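Local coordinates for penicillin-binding protein 2 (Pbp2) (Helicobacter pylori, PDB 5LP5), which probably cross-links peptidoglycan as a penicillin-binding transpeptidase and forms a complex with MreC in the cell wall synthesis machinery, at residues 157-160 with 161-165; 233-237 with 238-242; 311-314 with 315-319. All coordinates share one frame; numbering follows the deposited sequence.

Contact 1: 157-160 with 161-165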
# COMPACT_ATOMS: atom_id res chain seq x y z
N ALA A 157 -8.94 14.57 2.24
CA ALA A 157 -9.33 15.17 3.52
C ALA A 157 -10.69 14.69 4.01
O ALA A 157 -11.24 15.20 4.98
CB ALA A 157 -9.33 16.69 3.43
N LEU A 158 -11.23 13.68 3.34
CA LEU A 158 -12.46 13.08 3.79
C LEU A 158 -12.20 12.34 5.09
O LEU A 158 -11.35 11.47 5.13
CB LEU A 158 -13.01 12.12 2.74
CG LEU A 158 -14.39 11.58 3.10
CD1 LEU A 158 -15.43 12.68 2.96
CD2 LEU A 158 -14.73 10.39 2.22
N ALA A 159 -12.94 12.71 6.13
CA ALA A 159 -12.91 12.01 7.42
C ALA A 159 -11.51 12.00 8.00
O ALA A 159 -11.15 11.11 8.77
CB ALA A 159 -13.43 10.59 7.28
N SER A 160 -10.73 13.00 7.64
CA SER A 160 -9.36 13.08 8.10
C SER A 160 -9.23 12.96 9.61
O SER A 160 -8.21 12.46 10.11
CB SER A 160 -8.71 14.38 7.60
OG SER A 160 -9.15 15.53 8.30
N HIS A 161 -10.23 13.42 10.35
CA HIS A 161 -10.17 13.39 11.81
C HIS A 161 -10.63 12.05 12.38
O HIS A 161 -10.49 11.80 13.56
CB HIS A 161 -10.94 14.57 12.43
CG HIS A 161 -10.23 15.88 12.33
ND1 HIS A 161 -10.55 16.82 11.38
CD2 HIS A 161 -9.22 16.42 13.06
CE1 HIS A 161 -9.77 17.88 11.53
NE2 HIS A 161 -8.95 17.66 12.54
N VAL A 162 -11.17 11.19 11.53
CA VAL A 162 -11.47 9.81 11.93
C VAL A 162 -10.31 8.89 11.61
O VAL A 162 -9.82 8.15 12.47
CB VAL A 162 -12.69 9.25 11.20
CG1 VAL A 162 -12.93 7.82 11.62
CG2 VAL A 162 -13.92 10.13 11.47
N LEU A 163 -9.88 8.94 10.36
CA LEU A 163 -8.88 8.00 9.88
C LEU A 163 -7.52 8.22 10.54
O LEU A 163 -6.92 7.27 11.05
CB LEU A 163 -8.77 8.11 8.36
CG LEU A 163 -10.07 7.89 7.58
CD1 LEU A 163 -9.85 8.24 6.13
CD2 LEU A 163 -10.53 6.46 7.71
N GLY A 164 -7.07 9.47 10.59
CA GLY A 164 -5.75 9.80 11.06
C GLY A 164 -4.71 9.35 10.05
O GLY A 164 -5.05 8.87 8.97
N TYR A 165 -3.44 9.47 10.40
CA TYR A 165 -2.36 9.20 9.48
C TYR A 165 -1.18 8.47 10.13
O TYR A 165 -0.98 8.51 11.33
CB TYR A 165 -1.88 10.51 8.83
CG TYR A 165 -1.28 11.46 9.82
CD1 TYR A 165 0.06 11.34 10.19
CD2 TYR A 165 -2.04 12.46 10.42
CE1 TYR A 165 0.63 12.20 11.09
CE2 TYR A 165 -1.48 13.32 11.33
CZ TYR A 165 -0.14 13.19 11.66
OH TYR A 165 0.43 14.06 12.57
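Val-162 N and Leu-163 N both donate to the carbonyl oxygen of Ala-159, which closes the first turn of the short helix 160-163. The chain enters that turn through a type II beta turn from Ala-157 to Ser-160, and Ala-159 stands at the N-cap position. The two donors reach Ala-159 O differently. The bond from Leu-163 N is 3.0 Å long, nearly straight at 170°, and arrives close to the C=O axis. Val-162 N lies 2.8 Å from the same Ala-159 O but above the carbonyl plane, with more bend at the hydrogen. One residue further on, Gly-164 N donates to Ser-160 O at 3.2 Å. Gly-164 is also where the chain leaves helical geometry, with a positive phi of 71°.

Among the side chains, the apolar contact is modest. Ala-159 CB meets Val-162 CB at 4.2 Å and Leu-163 CG at 4.3 Å. Leu-163 CD1 comes to 3.7 Å from Leu-158 O, so this methyl lies against the backbone of the incoming turn. On another side of the turn are the polar groups of Ser-160 and His-161. With chi1 at 74°, Ser-160 OG is folded in between its own backbone N and carbonyl carbon, and it lies 3.6 Å from His-161 ND1, oblique to the imidazole. Their hydrogen bonds lead to a shared outside partner: Glu-272 OE1 bonds to both Ser-160 OG and His-161 ND1, while Tyr-273 meets the imidazole edge-to-face.

The chemistry is therefore divided: main-chain bonds close a very short helix within the dimerisation-domain region, and two adjacent buried polar side chains converge on one carboxylate oxygen of Glu-272, whose negative charge would be expected to polarise the imidazole.

Contact 2: 233-237 with 238-242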
# COMPACT_ATOMS: atom_id res chain seq x y z
N LEU A 233 -14.83 0.09 8.74
CA LEU A 233 -15.47 1.13 9.54
C LEU A 233 -16.92 1.32 9.12
O LEU A 233 -17.30 1.03 7.98
CB LEU A 233 -14.77 2.49 9.38
CG LEU A 233 -13.27 2.54 9.62
CD1 LEU A 233 -12.79 3.97 9.55
CD2 LEU A 233 -12.92 1.95 10.96
N SER A 234 -17.72 1.84 10.05
CA SER A 234 -19.14 2.02 9.86
C SER A 234 -19.51 3.25 9.05
O SER A 234 -20.66 3.39 8.63
CB SER A 234 -19.84 2.09 11.21
OG SER A 234 -19.22 3.06 12.04
N LEU A 235 -18.56 4.14 8.80
CA LEU A 235 -18.85 5.31 7.97
C LEU A 235 -19.49 4.94 6.64
O LEU A 235 -19.22 3.87 6.10
CB LEU A 235 -17.56 6.08 7.68
CG LEU A 235 -16.81 6.73 8.83
CD1 LEU A 235 -15.56 7.39 8.25
CD2 LEU A 235 -17.66 7.76 9.53
N ASP A 236 -20.32 5.82 6.09
CA ASP A 236 -20.75 5.72 4.71
C ASP A 236 -20.15 6.88 3.95
O ASP A 236 -20.43 8.02 4.24
CB ASP A 236 -22.26 5.75 4.60
CG ASP A 236 -22.77 5.54 3.16
OD1 ASP A 236 -22.03 5.86 2.19
OD2 ASP A 236 -23.93 5.08 2.99
N LYS A 237 -19.35 6.57 2.95
CA LYS A 237 -18.61 7.57 2.18
C LYS A 237 -19.51 8.63 1.53
O LYS A 237 -19.11 9.79 1.39
CB LYS A 237 -17.77 6.85 1.10
CG LYS A 237 -17.04 7.76 0.16
CD LYS A 237 -16.41 6.95 -0.97
CE LYS A 237 -15.86 7.89 -2.02
NZ LYS A 237 -14.93 7.25 -2.99
N ARG A 238 -20.72 8.25 1.14
CA ARG A 238 -21.64 9.20 0.53
C ARG A 238 -22.13 10.19 1.58
O ARG A 238 -22.11 11.40 1.37
CB ARG A 238 -22.82 8.47 -0.10
CG ARG A 238 -22.42 7.62 -1.30
CD ARG A 238 -23.47 6.55 -1.62
NE ARG A 238 -23.59 5.60 -0.52
CZ ARG A 238 -24.53 4.66 -0.42
NH1 ARG A 238 -25.44 4.52 -1.38
NH2 ARG A 238 -24.57 3.86 0.63
N LEU A 239 -22.56 9.66 2.72
CA LEU A 239 -23.04 10.48 3.82
C LEU A 239 -22.00 11.48 4.32
O LEU A 239 -22.36 12.59 4.69
CB LEU A 239 -23.51 9.60 4.97
CG LEU A 239 -24.76 8.76 4.73
CD1 LEU A 239 -25.07 7.95 5.99
CD2 LEU A 239 -25.96 9.61 4.36
N GLN A 240 -20.73 11.08 4.35
CA GLN A 240 -19.65 12.00 4.75
C GLN A 240 -19.40 13.08 3.72
O GLN A 240 -19.09 14.22 4.06
CB GLN A 240 -18.33 11.27 5.02
CG GLN A 240 -18.14 10.82 6.47
CD GLN A 240 -17.39 11.79 7.37
OE1 GLN A 240 -17.53 11.71 8.57
NE2 GLN A 240 -16.56 12.67 6.80
N LYS A 241 -19.53 12.74 2.44
CA LYS A 241 -19.36 13.76 1.42
C LYS A 241 -20.47 14.80 1.53
O LYS A 241 -20.22 15.99 1.31
CB LYS A 241 -19.29 13.16 0.02
CG LYS A 241 -17.93 12.57 -0.28
CD LYS A 241 -17.76 12.21 -1.74
CE LYS A 241 -16.41 11.55 -1.93
NZ LYS A 241 -16.20 11.13 -3.34
N GLU A 242 -21.67 14.34 1.90
CA GLU A 242 -22.78 15.25 2.17
C GLU A 242 -22.41 16.15 3.32
O GLU A 242 -22.54 17.37 3.24
CB GLU A 242 -24.06 14.46 2.52
CG GLU A 242 -25.28 15.33 2.85
CD GLU A 242 -25.62 16.34 1.76
OE1 GLU A 242 -25.16 16.19 0.62
OE2 GLU A 242 -26.34 17.31 2.05
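Asp-236 extends its carboxylate with CG anti to the backbone N (chi1 -176°), while Arg-238 keeps CG beside its own N and bends further along its chain; together these torsions bring the edge of the guanidinium to the carboxylate. The motif is an Asp N-cap at the start of helix 237-246. Asp-236 OD1 accepts from the main-chain Arg-238 N at 2.9 Å, the capping bond, with the donor above the carboxylate plane.

The same OD1 takes a second bond, from Arg-238 NE at 3.1 Å. Here the oxygen uses its syn lone pair and sits at the guanidinium edge, in plane. The other arm of the salt bridge joins Asp-236 OD2 to Arg-238 NH2 at 2.7 Å, but its angle of 129° makes it weak as a hydrogen bond. The two flat groups are not coplanar, their planes standing 34° apart, which fits one well-aligned arm and one bent arm. OD2 has a further hydrogen bond, to the hydroxyl of Tyr-587, so the cap is tied to the C-terminal end of the modelled chain.

At the base of the Asp-236 side chain, Leu-239 CD1 packs on Asp-236 CB at 3.8 Å, and Leu-239 continues onto helix 572-584 and strand 264-270. The main chain begins its regular helical bonding with Gln-240 N to Asp-236 O and Lys-241 N to Lys-237 O. Lys-237 and Lys-241, one turn apart, run side by side with extended chains pointing the same way; Lys-237 CE approaches Lys-241 NZ to 3.5 Å, and the two NZ atoms are 4.1 Å apart.

Contact 3: 311-314 with 315-319; sequences SVVK and MGVGL
Val-313 and Val-317 meet one helical turn apart, crossing at an angle through their CG2 methyls at 3.8 Å. Val-313 CG2 occupies the position between its backbone N and carbonyl carbon, whereas Val-317 places CG2 beside its own N (chi1 178° for CG1). That second placement also brings Val-317 CG2 to 3.4 Å from Val-313 O.

The same carbonyl accepts from Val-317 N at 2.9 Å, in the carbonyl plane, and more weakly from Gly-316 N. Gly-318 N follows with a nearly linear bond (171°) to Lys-314 O. The i+3 bond from Lys-314 N to Ser-311 O, followed by these two i+4 bonds, marks the passage from the 3-10 segment 311-313 into helix 314-324.

Met-315 is turned away from the valine pair. Its chain bends at chi2 and chi3 and returns SD to 3.5 Å from Val-312 O, while its flank packs against helix 475-493. Lys-314 sends an extended chain in a different direction, and its NZ forms a salt bridge with Asp-368. Ser-311 OG is hydrogen-bonded to Ser-366 OG, and Lys-513 touches the side chains of Ser-311 and Met-315.

A serine and a lysine one turn apart at a helix start, with Lys-513 of a KTG sequence beside them, are consistent with the SxxK active-site motif of the penicillin-binding transpeptidase fold.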
# COMPACT_ATOMS: atom_id res chain seq x y z
N SER A 311 -29.11 25.10 25.55
CA SER A 311 -30.45 24.58 25.83
C SER A 311 -30.61 23.06 25.61
O SER A 311 -31.56 22.47 26.13
CB SER A 311 -31.50 25.36 25.02
OG SER A 311 -31.39 26.77 25.24
N VAL A 312 -29.70 22.41 24.87
CA VAL A 312 -29.83 20.97 24.53
C VAL A 312 -29.95 20.07 25.77
O VAL A 312 -30.48 18.95 25.71
CB VAL A 312 -28.65 20.43 23.66
CG1 VAL A 312 -28.52 21.19 22.36
CG2 VAL A 312 -27.33 20.50 24.41
N VAL A 313 -29.44 20.56 26.89
CA VAL A 313 -29.48 19.82 28.15
C VAL A 313 -30.88 19.77 28.78
O VAL A 313 -31.12 18.97 29.69
CB VAL A 313 -28.52 20.44 29.18
CG1 VAL A 313 -27.11 20.55 28.60
CG2 VAL A 313 -29.02 21.81 29.63
N LYS A 314 -31.79 20.61 28.28
CA LYS A 314 -33.04 20.90 28.99
C LYS A 314 -33.90 19.69 29.28
O LYS A 314 -34.53 19.64 30.34
CB LYS A 314 -33.84 21.97 28.25
CG LYS A 314 -33.37 23.37 28.58
CD LYS A 314 -34.02 24.46 27.75
CE LYS A 314 -33.44 25.81 28.16
NZ LYS A 314 -34.00 26.94 27.39
N MET A 315 -33.94 18.72 28.37
CA MET A 315 -34.71 17.51 28.64
C MET A 315 -34.02 16.61 29.69
O MET A 315 -34.69 15.84 30.40
CB MET A 315 -35.10 16.76 27.34
CG MET A 315 -34.03 16.55 26.25
SD MET A 315 -33.72 17.85 25.02
CE MET A 315 -35.39 18.36 24.70
N GLY A 316 -32.71 16.72 29.81
CA GLY A 316 -31.98 16.07 30.91
C GLY A 316 -32.26 16.74 32.25
O GLY A 316 -32.42 16.06 33.27
N VAL A 317 -32.31 18.06 32.23
CA VAL A 317 -32.62 18.88 33.41
C VAL A 317 -34.07 18.63 33.87
O VAL A 317 -34.34 18.35 35.04
CB VAL A 317 -32.45 20.39 33.10
CG1 VAL A 317 -32.82 21.25 34.29
CG2 VAL A 317 -31.02 20.70 32.66
N GLY A 318 -35.00 18.74 32.93
CA GLY A 318 -36.40 18.43 33.18
C GLY A 318 -36.56 17.06 33.78
O GLY A 318 -37.32 16.88 34.73
N LEU A 319 -35.84 16.07 33.24
CA LEU A 319 -35.94 14.71 33.76
C LEU A 319 -35.55 14.64 35.24
O LEU A 319 -36.11 13.86 36.00
CB LEU A 319 -35.09 13.74 32.92
CG LEU A 319 -35.06 12.29 33.42
CD1 LEU A 319 -36.43 11.65 33.35
CD2 LEU A 319 -34.04 11.46 32.65

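How the contacts relate
Along the chain the three contacts come in series. Contacts 1 and 2 are neighbours in space, with centres 12 Å apart, and they touch: Leu-158 CD1 packs on Gln-240 CB at 3.8 Å, and Leu-163 CD2 on Leu-233 CD1 also at 3.8 Å. The loop leading into helix 160-163 thus rests on helix 237-246, and helix 160-163 itself on the loop before helix 237-246. Both contacts also reach strand 264-270 of the antiparallel transpeptidase sheet. Contact 3 lies far off, its centre about 33 Å from that of contact 1 and 30 Å from that of contact 2. The meeting place of contacts 1 and 2, consistent with a junction between the dimerisation and transpeptidase parts, is well separated from the probable SxxK site.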